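PDB 4QHS: flagellar regulatory protein C, which probably couples ATP binding and hydrolysis, as a heptameric AAA+ ATPase, to sigma-54-dependent transcription of flagellar genes. Local coordinates for residues Arg64-Ala75 and Gln107-Ile118. Numbering follows the deposited sequence.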
ATOM      1  N   ARG A  64      45.568 -21.487 -16.316  1.00 53.67           N
ATOM      2  CA  ARG A  64      44.228 -21.842 -16.783  1.00 57.40           C
ATOM      3  C   ARG A  64      43.944 -21.297 -18.176  1.00 55.02           C
ATOM      4  O   ARG A  64      42.810 -21.354 -18.644  1.00 58.67           O
ATOM      5  CB  ARG A  64      43.172 -21.321 -15.793  1.00 57.58           C
ATOM      6  CG  ARG A  64      43.557 -21.569 -14.352  1.00 60.73           C
ATOM      7  CD  ARG A  64      42.593 -20.935 -13.394  1.00 54.48           C
ATOM      8  NE  ARG A  64      41.378 -21.709 -13.318  1.00 62.45           N
ATOM      9  CZ  ARG A  64      41.178 -22.694 -12.456  1.00 59.33           C
ATOM     10  NH1 ARG A  64      42.115 -23.025 -11.582  1.00 57.74           N
ATOM     11  NH2 ARG A  64      40.036 -23.347 -12.480  1.00 46.78           N
ATOM     12  N   LYS A  65      44.972 -20.758 -18.823  1.00 48.24           N
ATOM     13  CA  LYS A  65      44.829 -20.079 -20.110  1.00 55.47           C
ATOM     14  C   LYS A  65      44.060 -20.868 -21.195  1.00 61.44           C
ATOM     15  O   LYS A  65      43.287 -20.288 -21.959  1.00 65.99           O
ATOM     16  CB  LYS A  65      46.219 -19.703 -20.641  1.00 58.02           C
ATOM     17  CG  LYS A  65      46.240 -19.235 -22.090  1.00 72.51           C
ATOM     18  CD  LYS A  65      47.667 -19.039 -22.603  1.00 78.10           C
ATOM     19  CE  LYS A  65      47.682 -18.675 -24.089  1.00 79.98           C
ATOM     20  NZ  LYS A  65      49.065 -18.500 -24.626  1.00 77.30           N
ATOM     21  N   GLU A  66      44.249 -22.181 -21.264  1.00 52.53           N
ATOM     22  CA  GLU A  66      43.612 -22.945 -22.332  1.00 61.89           C
ATOM     23  C   GLU A  66      42.137 -23.169 -22.024  1.00 65.58           C
ATOM     24  O   GLU A  66      41.343 -23.488 -22.915  1.00 70.62           O
ATOM     25  CB  GLU A  66      44.322 -24.285 -22.552  1.00 62.26           C
ATOM     26  CG  GLU A  66      45.757 -24.138 -23.001  1.00 74.87           C
ATOM     27  CD  GLU A  66      45.893 -23.270 -24.242  1.00 91.52           C
ATOM     28  OE1 GLU A  66      46.461 -22.164 -24.137  1.00 96.27           O
ATOM     29  OE2 GLU A  66      45.434 -23.689 -25.324  1.00100.29           O
ATOM     30  N   GLY A  67      41.782 -22.993 -20.755  1.00 62.09           N
ATOM     31  CA  GLY A  67      40.422 -23.221 -20.303  1.00 64.00           C
ATOM     32  C   GLY A  67      39.489 -22.064 -20.599  1.00 53.59           C
ATOM     33  O   GLY A  67      39.909 -21.045 -21.141  1.00 60.71           O
ATOM     34  N   PRO A  68      38.216 -22.214 -20.225  1.00 49.68           N
ATOM     35  CA  PRO A  68      37.158 -21.244 -20.529  1.00 51.18           C
ATOM     36  C   PRO A  68      37.346 -19.916 -19.825  1.00 43.74           C
ATOM     37  O   PRO A  68      37.618 -19.877 -18.630  1.00 45.05           O
ATOM     38  CB  PRO A  68      35.882 -21.927 -20.013  1.00 52.93           C
ATOM     39  CG  PRO A  68      36.263 -23.333 -19.701  1.00 63.09           C
ATOM     40  CD  PRO A  68      37.721 -23.315 -19.386  1.00 60.13           C
ATOM     41  N   PHE A  69      37.137 -18.839 -20.542  1.00 61.91           N
ATOM     42  CA  PHE A  69      37.075 -17.528 -19.964  1.00 50.94           C
ATOM     43  C   PHE A  69      35.682 -17.005 -20.127  1.00 48.99           C
ATOM     44  O   PHE A  69      35.222 -16.845 -21.218  1.00 54.90           O
ATOM     45  CB  PHE A  69      38.019 -16.598 -20.667  1.00 51.51           C
ATOM     46  CG  PHE A  69      38.078 -15.263 -20.068  1.00 48.21           C
ATOM     47  CD1 PHE A  69      38.904 -15.008 -19.023  1.00 45.67           C
ATOM     48  CD2 PHE A  69      37.310 -14.261 -20.540  1.00 53.18           C
ATOM     49  CE1 PHE A  69      38.961 -13.787 -18.479  1.00 44.37           C
ATOM     50  CE2 PHE A  69      37.371 -13.035 -19.983  1.00 50.99           C
ATOM     51  CZ  PHE A  69      38.196 -12.802 -18.946  1.00 39.17           C
ATOM     52  N   ILE A  70      35.028 -16.715 -19.026  1.00 40.29           N
ATOM     53  CA  ILE A  70      33.601 -16.425 -19.008  1.00 47.41           C
ATOM     54  C   ILE A  70      33.359 -15.086 -18.314  1.00 47.96           C
ATOM     55  O   ILE A  70      33.818 -14.874 -17.200  1.00 47.13           O
ATOM     56  CB  ILE A  70      32.805 -17.539 -18.279  1.00 42.75           C
ATOM     57  CG1 ILE A  70      33.112 -18.923 -18.868  1.00 40.58           C
ATOM     58  CG2 ILE A  70      31.306 -17.239 -18.284  1.00 47.05           C
ATOM     59  CD1 ILE A  70      32.617 -19.133 -20.293  1.00 44.10           C
ATOM     60  N   ALA A  71      32.634 -14.190 -18.971  1.00 42.35           N
ATOM     61  CA  ALA A  71      32.429 -12.847 -18.441  1.00 48.56           C
ATOM     62  C   ALA A  71      30.936 -12.507 -18.329  1.00 43.32           C
ATOM     63  O   ALA A  71      30.179 -12.706 -19.277  1.00 54.98           O
ATOM     64  CB  ALA A  71      33.152 -11.814 -19.327  1.00 39.75           C
ATOM     65  N   ILE A  72      30.519 -12.003 -17.172  1.00 46.52           N
ATOM     66  CA  ILE A  72      29.163 -11.468 -17.012  1.00 46.89           C
ATOM     67  C   ILE A  72      29.210 -10.050 -16.423  1.00 44.40           C
ATOM     68  O   ILE A  72      30.017  -9.754 -15.542  1.00 45.57           O
ATOM     69  CB  ILE A  72      28.285 -12.392 -16.131  1.00 39.10           C
ATOM     70  CG1 ILE A  72      26.946 -11.729 -15.824  1.00 48.53           C
ATOM     71  CG2 ILE A  72      29.001 -12.746 -14.840  1.00 34.36           C
ATOM     72  CD1 ILE A  72      25.873 -12.700 -15.344  1.00 46.49           C
ATOM     73  N   ASN A  73      28.364  -9.162 -16.936  1.00 50.01           N
ATOM     74  CA  ASN A  73      28.293  -7.819 -16.384  1.00 45.00           C
ATOM     75  C   ASN A  73      27.084  -7.676 -15.478  1.00 41.28           C
ATOM     76  O   ASN A  73      25.953  -7.465 -15.936  1.00 38.19           O
ATOM     77  CB  ASN A  73      28.245  -6.760 -17.483  1.00 47.84           C
ATOM     78  CG  ASN A  73      28.474  -5.352 -16.939  1.00 50.98           C
ATOM     79  OD1 ASN A  73      28.030  -5.006 -15.838  1.00 48.23           O
ATOM     80  ND2 ASN A  73      29.187  -4.543 -17.702  1.00 58.44           N
ATOM     81  N   CYS A  74      27.358  -7.770 -14.185  1.00 35.79           N
ATOM     82  CA  CYS A  74      26.354  -7.679 -13.137  1.00 41.24           C
ATOM     83  C   CYS A  74      25.507  -6.409 -13.167  1.00 46.77           C
ATOM     84  O   CYS A  74      24.480  -6.346 -12.518  1.00 50.38           O
ATOM     85  CB  CYS A  74      27.047  -7.798 -11.777  1.00 46.07           C
ATOM     86  SG  CYS A  74      28.165  -9.225 -11.665  1.00 55.55           S
ATOM     87  N   ALA A  75      25.938  -5.397 -13.909  1.00 36.63           N
ATOM     88  CA  ALA A  75      25.201  -4.157 -13.987  1.00 42.41           C
ATOM     89  C   ALA A  75      24.442  -4.057 -15.298  1.00 43.80           C
ATOM     90  O   ALA A  75      23.968  -2.985 -15.650  1.00 45.56           O
ATOM     91  CB  ALA A  75      26.154  -2.954 -13.838  1.00 39.49           C
ATOM     92  N   GLN A 107      29.808 -23.006 -16.762  1.00 38.23           N
ATOM     93  CA  GLN A 107      30.473 -22.839 -18.019  1.00 44.69           C
ATOM     94  C   GLN A 107      31.932 -22.518 -17.883  1.00 43.32           C
ATOM     95  O   GLN A 107      32.656 -22.681 -18.812  1.00 50.00           O
ATOM     96  CB  GLN A 107      29.830 -21.738 -18.817  1.00 50.40           C
ATOM     97  CG  GLN A 107      28.453 -22.015 -19.230  1.00 60.88           C
ATOM     98  CD  GLN A 107      27.749 -20.773 -19.622  1.00 76.75           C
ATOM     99  OE1 GLN A 107      28.129 -20.105 -20.557  1.00 82.52           O
ATOM    100  NE2 GLN A 107      26.729 -20.439 -18.900  1.00 88.73           N
ATOM    101  N   ALA A 108      32.342 -22.050 -16.720  1.00 36.54           N
ATOM    102  CA  ALA A 108      33.692 -21.563 -16.485  1.00 40.22           C
ATOM    103  C   ALA A 108      34.537 -22.643 -15.863  1.00 44.51           C
ATOM    104  O   ALA A 108      35.692 -22.406 -15.487  1.00 44.92           O
ATOM    105  CB  ALA A 108      33.678 -20.323 -15.582  1.00 33.10           C
ATOM    106  N   GLN A 109      33.934 -23.820 -15.739  1.00 44.33           N
ATOM    107  CA  GLN A 109      34.567 -24.968 -15.114  1.00 48.67           C
ATOM    108  C   GLN A 109      35.960 -25.188 -15.693  1.00 54.34           C
ATOM    109  O   GLN A 109      36.136 -25.247 -16.912  1.00 51.91           O
ATOM    110  CB  GLN A 109      33.696 -26.223 -15.299  1.00 53.25           C
ATOM    111  CG  GLN A 109      34.074 -27.397 -14.398  1.00 64.48           C
ATOM    112  CD  GLN A 109      33.782 -27.122 -12.929  1.00 64.68           C
ATOM    113  OE1 GLN A 109      34.523 -26.399 -12.260  1.00 59.73           O
ATOM    114  NE2 GLN A 109      32.692 -27.696 -12.422  1.00 60.23           N
ATOM    115  N   GLY A 110      36.954 -25.266 -14.816  1.00 58.95           N
ATOM    116  CA  GLY A 110      38.323 -25.493 -15.249  1.00 53.63           C
ATOM    117  C   GLY A 110      38.986 -24.238 -15.771  1.00 51.59           C
ATOM    118  O   GLY A 110      40.166 -24.269 -16.119  1.00 53.71           O
ATOM    119  N   GLY A 111      38.237 -23.132 -15.813  1.00 48.52           N
ATOM    120  CA  GLY A 111      38.759 -21.875 -16.329  1.00 48.33           C
ATOM    121  C   GLY A 111      38.657 -20.668 -15.403  1.00 49.21           C
ATOM    122  O   GLY A 111      39.054 -20.728 -14.238  1.00 46.11           O
ATOM    123  N   THR A 112      38.132 -19.566 -15.934  1.00 35.11           N
ATOM    124  CA  THR A 112      38.070 -18.296 -15.207  1.00 33.01           C
ATOM    125  C   THR A 112      36.749 -17.595 -15.423  1.00 32.92           C
ATOM    126  O   THR A 112      36.204 -17.595 -16.538  1.00 40.54           O
ATOM    127  CB  THR A 112      39.207 -17.338 -15.644  1.00 38.80           C
ATOM    128  OG1 THR A 112      40.461 -17.934 -15.334  1.00 39.79           O
ATOM    129  CG2 THR A 112      39.110 -16.014 -14.927  1.00 38.91           C
ATOM    130  N   ILE A 113      36.189 -17.023 -14.382  1.00 34.60           N
ATOM    131  CA  ILE A 113      35.009 -16.207 -14.528  1.00 30.39           C
ATOM    132  C   ILE A 113      35.307 -14.783 -14.118  1.00 36.91           C
ATOM    133  O   ILE A 113      35.995 -14.550 -13.170  1.00 31.13           O
ATOM    134  CB  ILE A 113      33.803 -16.774 -13.776  1.00 31.67           C
ATOM    135  CG1 ILE A 113      32.541 -16.005 -14.134  1.00 32.18           C
ATOM    136  CG2 ILE A 113      33.997 -16.691 -12.334  1.00 27.51           C
ATOM    137  CD1 ILE A 113      31.287 -16.715 -13.818  1.00 28.04           C
ATOM    138  N   LEU A 114      34.807 -13.845 -14.893  1.00 29.32           N
ATOM    139  CA  LEU A 114      34.918 -12.448 -14.608  1.00 33.80           C
ATOM    140  C   LEU A 114      33.585 -11.894 -14.184  1.00 37.04           C
ATOM    141  O   LEU A 114      32.648 -11.930 -14.915  1.00 38.41           O
ATOM    142  CB  LEU A 114      35.416 -11.692 -15.818  1.00 33.93           C
ATOM    143  CG  LEU A 114      35.221 -10.188 -15.796  1.00 35.95           C
ATOM    144  CD1 LEU A 114      35.895  -9.576 -14.633  1.00 31.29           C
ATOM    145  CD2 LEU A 114      35.764  -9.626 -17.024  1.00 36.01           C
ATOM    146  N   LEU A 115      33.519 -11.381 -12.978  1.00 34.41           N
ATOM    147  CA  LEU A 115      32.313 -10.775 -12.501  1.00 35.79           C
ATOM    148  C   LEU A 115      32.453  -9.280 -12.533  1.00 44.19           C
ATOM    149  O   LEU A 115      32.932  -8.691 -11.614  1.00 40.64           O
ATOM    150  CB  LEU A 115      32.007 -11.241 -11.103  1.00 32.73           C
ATOM    151  CG  LEU A 115      31.993 -12.729 -10.906  1.00 32.49           C
ATOM    152  CD1 LEU A 115      32.039 -12.969  -9.480  1.00 37.35           C
ATOM    153  CD2 LEU A 115      30.772 -13.315 -11.475  1.00 27.98           C
ATOM    154  N   ASP A 116      32.029  -8.690 -13.629  1.00 36.51           N
ATOM    155  CA  ASP A 116      32.194  -7.296 -13.898  1.00 38.44           C
ATOM    156  C   ASP A 116      31.173  -6.507 -13.134  1.00 43.05           C
ATOM    157  O   ASP A 116      30.037  -6.858 -13.097  1.00 39.36           O
ATOM    158  CB  ASP A 116      32.002  -7.062 -15.373  1.00 37.74           C
ATOM    159  CG  ASP A 116      33.057  -6.228 -15.971  1.00 55.74           C
ATOM    160  OD1 ASP A 116      33.638  -5.394 -15.292  1.00 65.24           O
ATOM    161  OD2 ASP A 116      33.290  -6.383 -17.160  1.00 64.14           O
ATOM    162  N   GLU A 117      31.613  -5.444 -12.504  1.00 38.29           N
ATOM    163  CA  GLU A 117      30.738  -4.565 -11.765  1.00 40.33           C
ATOM    164  C   GLU A 117      29.957  -5.280 -10.666  1.00 42.56           C
ATOM    165  O   GLU A 117      28.761  -5.295 -10.655  1.00 48.93           O
ATOM    166  CB  GLU A 117      29.813  -3.845 -12.729  1.00 49.24           C
ATOM    167  CG  GLU A 117      30.498  -2.843 -13.607  1.00 60.20           C
ATOM    168  CD  GLU A 117      31.290  -1.854 -12.807  1.00 79.31           C
ATOM    169  OE1 GLU A 117      32.459  -1.614 -13.126  1.00 86.46           O
ATOM    170  OE2 GLU A 117      30.749  -1.328 -11.829  1.00 89.73           O
ATOM    171  N   ILE A 118      30.672  -5.857  -9.731  1.00 38.32           N
ATOM    172  CA  ILE A 118      30.103  -6.709  -8.745  1.00 39.89           C
ATOM    173  C   ILE A 118      29.419  -5.951  -7.644  1.00 47.54           C
ATOM    174  O   ILE A 118      28.642  -6.499  -6.926  1.00 58.26           O
ATOM    175  CB  ILE A 118      31.166  -7.582  -8.138  1.00 43.33           C
ATOM    176  CG1 ILE A 118      30.559  -8.827  -7.521  1.00 40.99           C
ATOM    177  CG2 ILE A 118      31.893  -6.846  -7.115  1.00 38.38           C
ATOM    178  CD1 ILE A 118      31.523  -9.893  -7.316  1.00 40.44           C
TER
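Strands 69-73 and 112-116 run parallel and pair from Phe-69 with Thr-112 to Asn-73 with Asp-116. Six backbone hydrogen bonds join them. Thr-112 N donates to Pro-68 O at 2.8 Å, and the ladder ends with Cys-74 N on Asp-116 O at 3.0 Å.

The side chain of Arg-64 adds to the first rungs. Its NE donates to Gly-111 O at 2.7 Å, from above the carbonyl plane; NH2 adds a weak bond to the same oxygen. The bend at chi3 (76°) brings NE and NH2 within bonding distance of Gly-111 O, and Asp-38 holds NH1 in a salt bridge. At the end of strand 69-73, Asn-73 OD1 accepts from Ala-75 N in an Asx turn.

Apolar contacts line both faces. On one, Phe-69 CZ lies 4.3 Å from Leu-114 CB, and Ala-71 CB meets Leu-114 CD2. On the other, Ile-70 CG1 packs on Ala-108 CB at 3.6 Å, and Ile-72 CG2 reaches Leu-115 CD2 at 3.8 Å. Separately, the Pro-68 ring makes van der Waals contact with the backbone of turn 108-111, its CG 3.4 Å from Gln-109 O.

Asp-116, the last residue of its strand, and Glu-117 just after it form the DE pair of the AAA+ Walker B motif; Thr-156 OG1 is hydrogen-bonded to Asp-116 OD1. Strand 69-73 is outermost within the chain, while 112-116 also pairs with 152-157. His-59 of helix 51-61 meets Phe-69 edge-to-face, and its ND1 is hydrogen-bonded to Thr-112 OG1; helices 82-87 and 104-107 pack against the Ile-72 face.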